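Local coordinates for fatty acid binding protein homolog (Echinococcus granulosus, PDB 1O8V) that binds fatty acids such as palmitate inside a beta-barrel and is implicated in the uptake, storage and transport of lipids, at residues Leu85-Val88 and Met93-Glu96; Tyr105-Val110 and Lys116-Val121. One frame throughout, in Å; residues are numbered along the deposited sequence.

Contacts 1 and 2 are successive antiparallel hairpins in the curled sheet of the fatty-acid-binding protein barrel. Contact 1 pairs strand 81-89 with strand 92-98 and is complete before contact 2, strand 103-111 with strand 114-121, begins. Their centres lie 10 Å apart, and the middle strands 92-98 and 103-111 are themselves neighbours, so four consecutive strands run side by side. Probable backbone hydrogen bonds join the two hairpins, from Arg-108 N to Met-93 O and from Ile-106 N to His-95 O, each 2.9 Å. Inside the barrel, the His-95 side chain of contact 1 is hydrogen-bonded to that of Arg-108 of contact 2, which in turn holds the palmitate carboxylate, linking both hairpins to the lipid site.

Contact 1. Residues Leu85-Val88 and Met93-Glu96; sequences LITV and MKHE
Ile-86 lies over one face of the His-95 imidazole, at a non-hydrogen-bonded pair of an antiparallel beta hairpin in the fatty-acid-binding protein barrel. Its CD1 sits 3.7 Å from the centroid of the His-95 ring and only 5° off the ring normal, which defines a CH-pi contact over the face. CG1 reaches the same ring nearer its root, 3.5 Å from His-95 CD2. The torsions explain the overlap: CG1 stands anti to the carbonyl carbon of Ile-86 (chi1 -66°) and CD1 continues the chain extended, carrying the terminal methyl over the ring centre. The other branch, CG2, packs against Met-93 CG at 3.8 Å.

The two strands run antiparallel, joined by four hydrogen bonds in two reciprocal pairs, Leu-85 with Glu-96 and Thr-87 with Lys-94. The straightest is Lys-94 N to Thr-87 O, with 173° at the hydrogen. Lys-94 O also receives the CA-H of Ile-86. On the outer face, the side chains of Leu-85 and Glu-96 run alongside each other, with Leu-85 CB against Glu-96 CG at 3.7 Å.

The face that carries Ile-86 and His-95 is the barrel interior. The two ring nitrogens of His-95 are both hydrogen-bonded beyond the hairpin, NE2 to Glu-74 and ND1 to Arg-108, so polar partners at two positions restrict the rotation of the ring. Met-53 of strand 50-56 also touches Ile-86, Met-93 and His-95. On the outer face, Lys-94 NZ forms a salt bridge with Glu-89, just beyond the segment.

Leu-85 O accepts a second hydrogen bond besides that from Glu-96 N: a water donates to it at 2.8 Å and also to Glu-96 OE1 at 2.9 Å, tying the carboxylate to the backbone.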
ATOM      1  N   LEU A  85       0.949  -6.050   9.428  1.00  6.70           N
ATOM      2  CA  LEU A  85      -0.276  -6.274  10.168  1.00  6.57           C
ATOM      3  C   LEU A  85      -1.303  -5.315   9.606  1.00  6.14           C
ATOM      4  O   LEU A  85      -1.083  -4.118   9.532  1.00  6.48           O
ATOM      5  CB  LEU A  85      -0.070  -5.976  11.664  1.00  6.92           C
ATOM      6  CG  LEU A  85      -1.219  -6.311  12.615  1.00 10.14           C
ATOM      7  CD1 LEU A  85      -1.583  -7.752  12.682  1.00 12.92           C
ATOM      8  CD2 LEU A  85      -0.775  -5.870  14.003  1.00 12.12           C
ATOM      9  N   ILE A  86      -2.427  -5.841   9.180  1.00  6.38           N
ATOM     10  CA  ILE A  86      -3.491  -5.055   8.600  1.00  6.22           C
ATOM     11  C   ILE A  86      -4.761  -5.238   9.447  1.00  6.12           C
ATOM     12  O   ILE A  86      -5.161  -6.358   9.743  1.00  6.23           O
ATOM     13  CB  ILE A  86      -3.742  -5.513   7.157  1.00  5.78           C
ATOM     14  CG1 ILE A  86      -2.523  -5.202   6.283  1.00  6.29           C
ATOM     15  CG2 ILE A  86      -5.002  -4.800   6.617  1.00  6.09           C
ATOM     16  CD1 ILE A  86      -2.595  -5.707   4.871  1.00  6.65           C
ATOM     17  N   THR A  87      -5.385  -4.128   9.821  1.00  6.81           N
ATOM     18  CA  THR A  87      -6.699  -4.141  10.447  1.00  8.06           C
ATOM     19  C   THR A  87      -7.582  -3.104   9.793  1.00  8.35           C
ATOM     20  O   THR A  87      -7.122  -2.285   8.982  1.00  8.61           O
ATOM     21  CB  THR A  87      -6.602  -3.868  11.961  1.00  8.65           C
ATOM     22  OG1 THR A  87      -5.889  -2.641  12.188  1.00 11.63           O
ATOM     23  CG2 THR A  87      -5.780  -4.930  12.640  1.00  8.74           C
ATOM     24  N   VAL A  88      -8.858  -3.109  10.154  1.00 10.52           N
ATOM     25  CA  VAL A  88      -9.755  -2.035   9.726  1.00 11.99           C
ATOM     26  C   VAL A  88     -10.437  -1.422  10.944  1.00 14.07           C
ATOM     27  O   VAL A  88     -11.028  -2.154  11.757  1.00 15.29           O
ATOM     28  CB  VAL A  88     -10.818  -2.504   8.727  1.00 12.26           C
ATOM     29  CG1 VAL A  88     -11.761  -1.348   8.411  1.00 14.54           C
ATOM     30  CG2 VAL A  88     -10.162  -3.020   7.458  1.00 12.13           C
ATOM     31  N   MET A  93      -8.474   1.271   6.529  1.00  9.92           N
ATOM     32  CA  MET A  93      -7.570   0.147   6.516  1.00  9.32           C
ATOM     33  C   MET A  93      -6.228   0.643   7.053  1.00  9.17           C
ATOM     34  O   MET A  93      -5.652   1.574   6.499  1.00 10.32           O
ATOM     35  CB  MET A  93      -7.436  -0.433   5.114  1.00  9.17           C
ATOM     36  CG  MET A  93      -6.586  -1.698   5.117  1.00  8.63           C
ATOM     37  SD  MET A  93      -5.919  -2.287   3.542  1.00 10.86           S
ATOM     38  CE  MET A  93      -7.366  -2.120   2.546  1.00 11.20           C
ATOM     39  N   LYS A  94      -5.741  -0.016   8.102  1.00  8.40           N
ATOM     40  CA  LYS A  94      -4.480   0.309   8.743  1.00  8.65           C
ATOM     41  C   LYS A  94      -3.510  -0.823   8.445  1.00  8.21           C
ATOM     42  O   LYS A  94      -3.718  -1.965   8.849  1.00  9.53           O
ATOM     43  CB  LYS A  94      -4.676   0.499  10.253  1.00  9.30           C
ATOM     44  CG  LYS A  94      -5.552   1.694  10.611  1.00 12.42           C
ATOM     45  CD  LYS A  94      -5.968   1.664  12.053  1.00 16.49           C
ATOM     46  CE  LYS A  94      -4.970   2.365  12.955  1.00 18.81           C
ATOM     47  NZ  LYS A  94      -5.379   2.180  14.383  1.00 21.22           N
ATOM     48  N   HIS A  95      -2.423  -0.493   7.775  1.00  6.48           N
ATOM     49  CA  HIS A  95      -1.460  -1.460   7.288  1.00  6.82           C
ATOM     50  C   HIS A  95      -0.071  -0.983   7.744  1.00  6.70           C
ATOM     51  O   HIS A  95       0.448  -0.004   7.236  1.00  5.32           O
ATOM     52  CB  HIS A  95      -1.581  -1.490   5.767  1.00  7.24           C
ATOM     53  CG  HIS A  95      -0.645  -2.424   5.059  1.00  5.36           C
ATOM     54  ND1 HIS A  95      -0.660  -2.541   3.684  1.00  6.85           N
ATOM     55  CD2 HIS A  95       0.310  -3.289   5.499  1.00  6.15           C
ATOM     56  CE1 HIS A  95       0.270  -3.394   3.306  1.00  8.10           C
ATOM     57  NE2 HIS A  95       0.852  -3.885   4.380  1.00  7.08           N
ATOM     58  N   GLU A  96       0.510  -1.666   8.736  1.00  6.10           N
ATOM     59  CA  GLU A  96       1.875  -1.361   9.173  1.00  7.12           C
ATOM     60  C   GLU A  96       2.884  -2.317   8.558  1.00  7.12           C
ATOM     61  O   GLU A  96       2.573  -3.474   8.323  1.00  8.50           O
ATOM     62  CB  GLU A  96       2.032  -1.409  10.688  1.00  6.98           C
ATOM     63  CG  GLU A  96       1.814  -2.804  11.255  1.00 10.12           C
ATOM     64  CD  GLU A  96       1.885  -2.843  12.774  1.00  8.48           C
ATOM     65  OE1 GLU A  96       0.936  -2.440  13.484  1.00  9.71           O
ATOM     66  OE2 GLU A  96       2.931  -3.331  13.245  1.00  9.54           O
TER
HETATM   67  O   HOH W   1      -1.320  -2.288  11.673  1.00 17.38           O

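Contact 2. Residues Tyr105-Val110 and Lys116-Val121; sequences YIERVV and KATVKV. With PLM (palmitic acid), chain B.
Glu-107 and Lys-120 form a salt bridge across the outer face of this antiparallel hairpin, with Lys-120 NZ 2.7 Å from Glu-107 OE2. The ammonium comes from above the carboxylate plane, 64° out of it. Bends at chi3 and chi4 fold the lysine chain back over the neighbouring strand to reach that position. NZ has a second partner in a water, which accepts from it and donates to Tyr-105 O. That carbonyl is therefore gripped twice, by the water and by Lys-120 N.

Six backbone hydrogen bonds in three reciprocal pairs (Tyr-105 with Lys-120, Glu-107 with Thr-118, Val-109 with Lys-116) satisfy both the N-H and the C=O of every residue named. The straightest, Tyr-105 N to Lys-120 O, has 175° at the hydrogen. Lys-116 NZ is hydrogen-bonded to Thr-129 OG1 on strand 124-132.

On the inner face the palmitate takes over as acceptor. Arg-108 NH2 donates to its O2 at 3.0 Å and 174°, the oxygen lying at the guanidinium edge, in plane. Ile-106 CG2 covers one face of that group, 3.7 Å above it, while NH1 is satisfied by the histidine of the adjoining hairpin. The palmitate is also hydrogen-bonded to Arg-128 NE and Tyr-130 OH. Val-119 CG2 meets C2 of the lipid at 3.8 Å, and Ile-106 CD1 packs farther along its chain, against C4 and C5.

The hairpin is flanked in the sheet by strand 92-98 beside residues 105-110 and by strand 124-132 beside residues 116-121, while helix 17-24 packs on Val-119 and Val-121 through Ile-20.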
ATOM      1  N   TYR A 105       3.650   3.267   8.081  1.00  6.58           N
ATOM      2  CA  TYR A 105       2.235   3.249   8.411  1.00  6.91           C
ATOM      3  C   TYR A 105       1.460   3.693   7.182  1.00  6.77           C
ATOM      4  O   TYR A 105       1.602   4.817   6.712  1.00  8.70           O
ATOM      5  CB  TYR A 105       1.925   4.169   9.591  1.00  6.74           C
ATOM      6  CG  TYR A 105       2.614   3.794  10.868  1.00  7.88           C
ATOM      7  CD1 TYR A 105       2.102   2.817  11.702  1.00  7.31           C
ATOM      8  CD2 TYR A 105       3.780   4.428  11.254  1.00  8.75           C
ATOM      9  CE1 TYR A 105       2.735   2.492  12.880  1.00  8.04           C
ATOM     10  CE2 TYR A 105       4.418   4.115  12.449  1.00  9.87           C
ATOM     11  CZ  TYR A 105       3.900   3.139  13.250  1.00  9.61           C
ATOM     12  OH  TYR A 105       4.555   2.840  14.412  1.00 13.18           O
ATOM     13  N   ILE A 106       0.624   2.804   6.681  1.00  6.15           N
ATOM     14  CA  ILE A 106      -0.239   3.077   5.541  1.00  5.82           C
ATOM     15  C   ILE A 106      -1.677   3.111   6.064  1.00  6.64           C
ATOM     16  O   ILE A 106      -2.083   2.274   6.860  1.00  7.92           O
ATOM     17  CB  ILE A 106      -0.089   1.981   4.448  1.00  6.66           C
ATOM     18  CG1 ILE A 106       1.380   1.795   4.081  1.00  6.94           C
ATOM     19  CG2 ILE A 106      -0.929   2.324   3.243  1.00  7.53           C
ATOM     20  CD1 ILE A 106       1.648   0.518   3.298  1.00  8.97           C
ATOM     21  N   GLU A 107      -2.447   4.107   5.631  1.00  6.35           N
ATOM     22  CA  GLU A 107      -3.875   4.184   5.937  1.00  7.35           C
ATOM     23  C   GLU A 107      -4.586   4.307   4.608  1.00  7.87           C
ATOM     24  O   GLU A 107      -4.237   5.178   3.821  1.00  8.82           O
ATOM     25  CB  GLU A 107      -4.208   5.401   6.820  1.00  8.46           C
ATOM     26  CG  GLU A 107      -3.529   5.467   8.190  1.00 12.36           C
ATOM     27  CD  GLU A 107      -3.511   6.881   8.820  1.00 15.35           C
ATOM     28  OE1 GLU A 107      -4.068   7.845   8.241  1.00 17.14           O
ATOM     29  OE2 GLU A 107      -2.913   7.051   9.926  1.00 18.55           O
ATOM     30  N   ARG A 108      -5.572   3.462   4.357  1.00  7.78           N
ATOM     31  CA  ARG A 108      -6.388   3.574   3.157  1.00  7.96           C
ATOM     32  C   ARG A 108      -7.806   3.922   3.554  1.00  8.82           C
ATOM     33  O   ARG A 108      -8.356   3.299   4.446  1.00  8.37           O
ATOM     34  CB  ARG A 108      -6.373   2.269   2.367  1.00  8.29           C
ATOM     35  CG  ARG A 108      -4.976   1.933   1.801  1.00  7.48           C
ATOM     36  CD  ARG A 108      -4.885   0.637   1.039  1.00  7.54           C
ATOM     37  NE  ARG A 108      -3.537   0.464   0.509  1.00  7.70           N
ATOM     38  CZ  ARG A 108      -2.605  -0.281   1.062  1.00  8.32           C
ATOM     39  NH1 ARG A 108      -2.824  -0.953   2.171  1.00  8.67           N
ATOM     40  NH2 ARG A 108      -1.402  -0.298   0.526  1.00  9.56           N
ATOM     41  N   VAL A 109      -8.363   4.925   2.897  1.00  9.85           N
ATOM     42  CA  VAL A 109      -9.772   5.295   3.115  1.00 11.12           C
ATOM     43  C   VAL A 109     -10.487   5.444   1.790  1.00 11.54           C
ATOM     44  O   VAL A 109      -9.883   5.876   0.816  1.00 11.21           O
ATOM     45  CB  VAL A 109      -9.876   6.576   3.907  1.00 12.01           C
ATOM     46  CG1 VAL A 109      -9.140   6.438   5.232  1.00 14.58           C
ATOM     47  CG2 VAL A 109      -9.352   7.766   3.131  1.00 12.62           C
ATOM     48  N   VAL A 110     -11.765   5.086   1.777  1.00 12.34           N
ATOM     49  CA  VAL A 110     -12.575   5.155   0.576  1.00 12.82           C
ATOM     50  C   VAL A 110     -13.745   6.102   0.819  1.00 13.16           C
ATOM     51  O   VAL A 110     -14.447   6.021   1.829  1.00 13.43           O
ATOM     52  CB  VAL A 110     -13.099   3.786   0.202  1.00 12.21           C
ATOM     53  CG1 VAL A 110     -14.260   3.876  -0.833  1.00 15.20           C
ATOM     54  CG2 VAL A 110     -11.971   2.922  -0.323  1.00 14.10           C
ATOM     55  N   LYS A 116      -7.922   6.831  -0.991  1.00 10.39           N
ATOM     56  CA  LYS A 116      -6.754   7.624  -0.639  1.00 10.01           C
ATOM     57  C   LYS A 116      -5.868   6.807   0.287  1.00  9.70           C
ATOM     58  O   LYS A 116      -6.305   6.361   1.346  1.00  9.51           O
ATOM     59  CB  LYS A 116      -7.121   8.973   0.009  1.00 11.35           C
ATOM     60  CG  LYS A 116      -7.605  10.014  -0.979  1.00 16.05           C
ATOM     61  CD  LYS A 116      -7.378  11.430  -0.430  1.00 19.67           C
ATOM     62  CE  LYS A 116      -7.670  12.493  -1.492  1.00 22.31           C
ATOM     63  NZ  LYS A 116      -6.511  12.817  -2.383  1.00 25.32           N
ATOM     64  N   ALA A 117      -4.619   6.628  -0.125  1.00  8.32           N
ATOM     65  CA  ALA A 117      -3.629   5.893   0.664  1.00  8.23           C
ATOM     66  C   ALA A 117      -2.632   6.872   1.221  1.00  7.74           C
ATOM     67  O   ALA A 117      -1.859   7.475   0.458  1.00  9.20           O
ATOM     68  CB  ALA A 117      -2.919   4.886  -0.184  1.00  7.62           C
ATOM     69  N   THR A 118      -2.638   7.050   2.531  1.00  6.77           N
ATOM     70  CA  THR A 118      -1.646   7.893   3.210  1.00  7.24           C
ATOM     71  C   THR A 118      -0.522   6.996   3.700  1.00  6.51           C
ATOM     72  O   THR A 118      -0.789   5.998   4.340  1.00  7.70           O
ATOM     73  CB  THR A 118      -2.304   8.589   4.394  1.00  7.95           C
ATOM     74  OG1 THR A 118      -3.372   9.425   3.925  1.00 10.30           O
ATOM     75  CG2 THR A 118      -1.338   9.528   5.126  1.00  9.49           C
ATOM     76  N   VAL A 119       0.708   7.363   3.388  1.00  6.33           N
ATOM     77  CA  VAL A 119       1.887   6.594   3.754  1.00  6.50           C
ATOM     78  C   VAL A 119       2.760   7.495   4.608  1.00  6.77           C
ATOM     79  O   VAL A 119       3.098   8.629   4.216  1.00  6.96           O
ATOM     80  CB  VAL A 119       2.673   6.148   2.501  1.00  5.79           C
ATOM     81  CG1 VAL A 119       3.856   5.280   2.861  1.00  6.63           C
ATOM     82  CG2 VAL A 119       1.749   5.446   1.532  1.00  7.66           C
ATOM     83  N   LYS A 120       3.134   6.988   5.775  1.00  6.38           N
ATOM     84  CA  LYS A 120       3.911   7.741   6.742  1.00  6.48           C
ATOM     85  C   LYS A 120       5.130   6.953   7.187  1.00  6.14           C
ATOM     86  O   LYS A 120       5.012   5.770   7.504  1.00  5.87           O
ATOM     87  CB  LYS A 120       3.065   8.082   7.951  1.00  6.97           C
ATOM     88  CG  LYS A 120       1.958   9.069   7.636  1.00 11.85           C
ATOM     89  CD  LYS A 120       1.273   9.530   8.895  1.00 16.16           C
ATOM     90  CE  LYS A 120       0.422   8.462   9.483  1.00 19.65           C
ATOM     91  NZ  LYS A 120      -0.969   8.636   9.035  1.00 22.87           N
ATOM     92  N   VAL A 121       6.273   7.615   7.236  1.00  5.44           N
ATOM     93  CA  VAL A 121       7.505   7.064   7.818  1.00  5.51           C
ATOM     94  C   VAL A 121       8.094   8.199   8.625  1.00  6.06           C
ATOM     95  O   VAL A 121       8.357   9.271   8.064  1.00  6.24           O
ATOM     96  CB  VAL A 121       8.528   6.591   6.720  1.00  4.93           C
ATOM     97  CG1 VAL A 121       9.815   6.064   7.364  1.00  5.71           C
ATOM     98  CG2 VAL A 121       7.926   5.528   5.850  1.00  7.50           C
TER
HETATM   99  C1  PLM B1136      -0.030   2.435  -1.944  1.00 14.62           C
HETATM  100  O1  PLM B1136      -0.200   3.250  -2.933  1.00 12.89           O
HETATM  101  O2  PLM B1136      -0.931   1.486  -1.791  1.00 15.63           O
HETATM  102  C2  PLM B1136       1.175   2.629  -1.027  1.00 14.51           C
HETATM  103  C3  PLM B1136       2.031   1.379  -0.895  1.00 16.42           C
HETATM  104  C4  PLM B1136       3.307   1.740  -0.131  1.00 17.94           C
HETATM  105  C5  PLM B1136       4.146   0.496   0.132  1.00 16.39           C
HETATM  106  C6  PLM B1136       5.376   0.768   1.014  1.00 18.93           C
HETATM  107  C7  PLM B1136       6.430   1.714   0.433  1.00 19.95           C
HETATM  108  C8  PLM B1136       7.459   0.927  -0.340  1.00 19.04           C
HETATM  109  C9  PLM B1136       8.467   1.778  -1.095  1.00 17.18           C
HETATM  110  CA  PLM B1136       8.933   1.042  -2.338  1.00 16.86           C
HETATM  111  CB  PLM B1136       8.784   1.837  -3.608  1.00 17.93           C
HETATM  112  CC  PLM B1136       9.135   1.060  -4.876  1.00 17.45           C
HETATM  113  CD  PLM B1136       8.240   1.460  -6.028  1.00 20.46           C
HETATM  114  CE  PLM B1136       7.098   0.501  -6.320  1.00 22.91           C
HETATM  115  CF  PLM B1136       6.179   1.077  -7.393  1.00 24.46           C
HETATM  116  CG  PLM B1136       4.993   0.183  -7.744  1.00 25.25           C
HETATM  117  O   HOH W   2      -0.692   6.591   7.298  1.00 18.50           O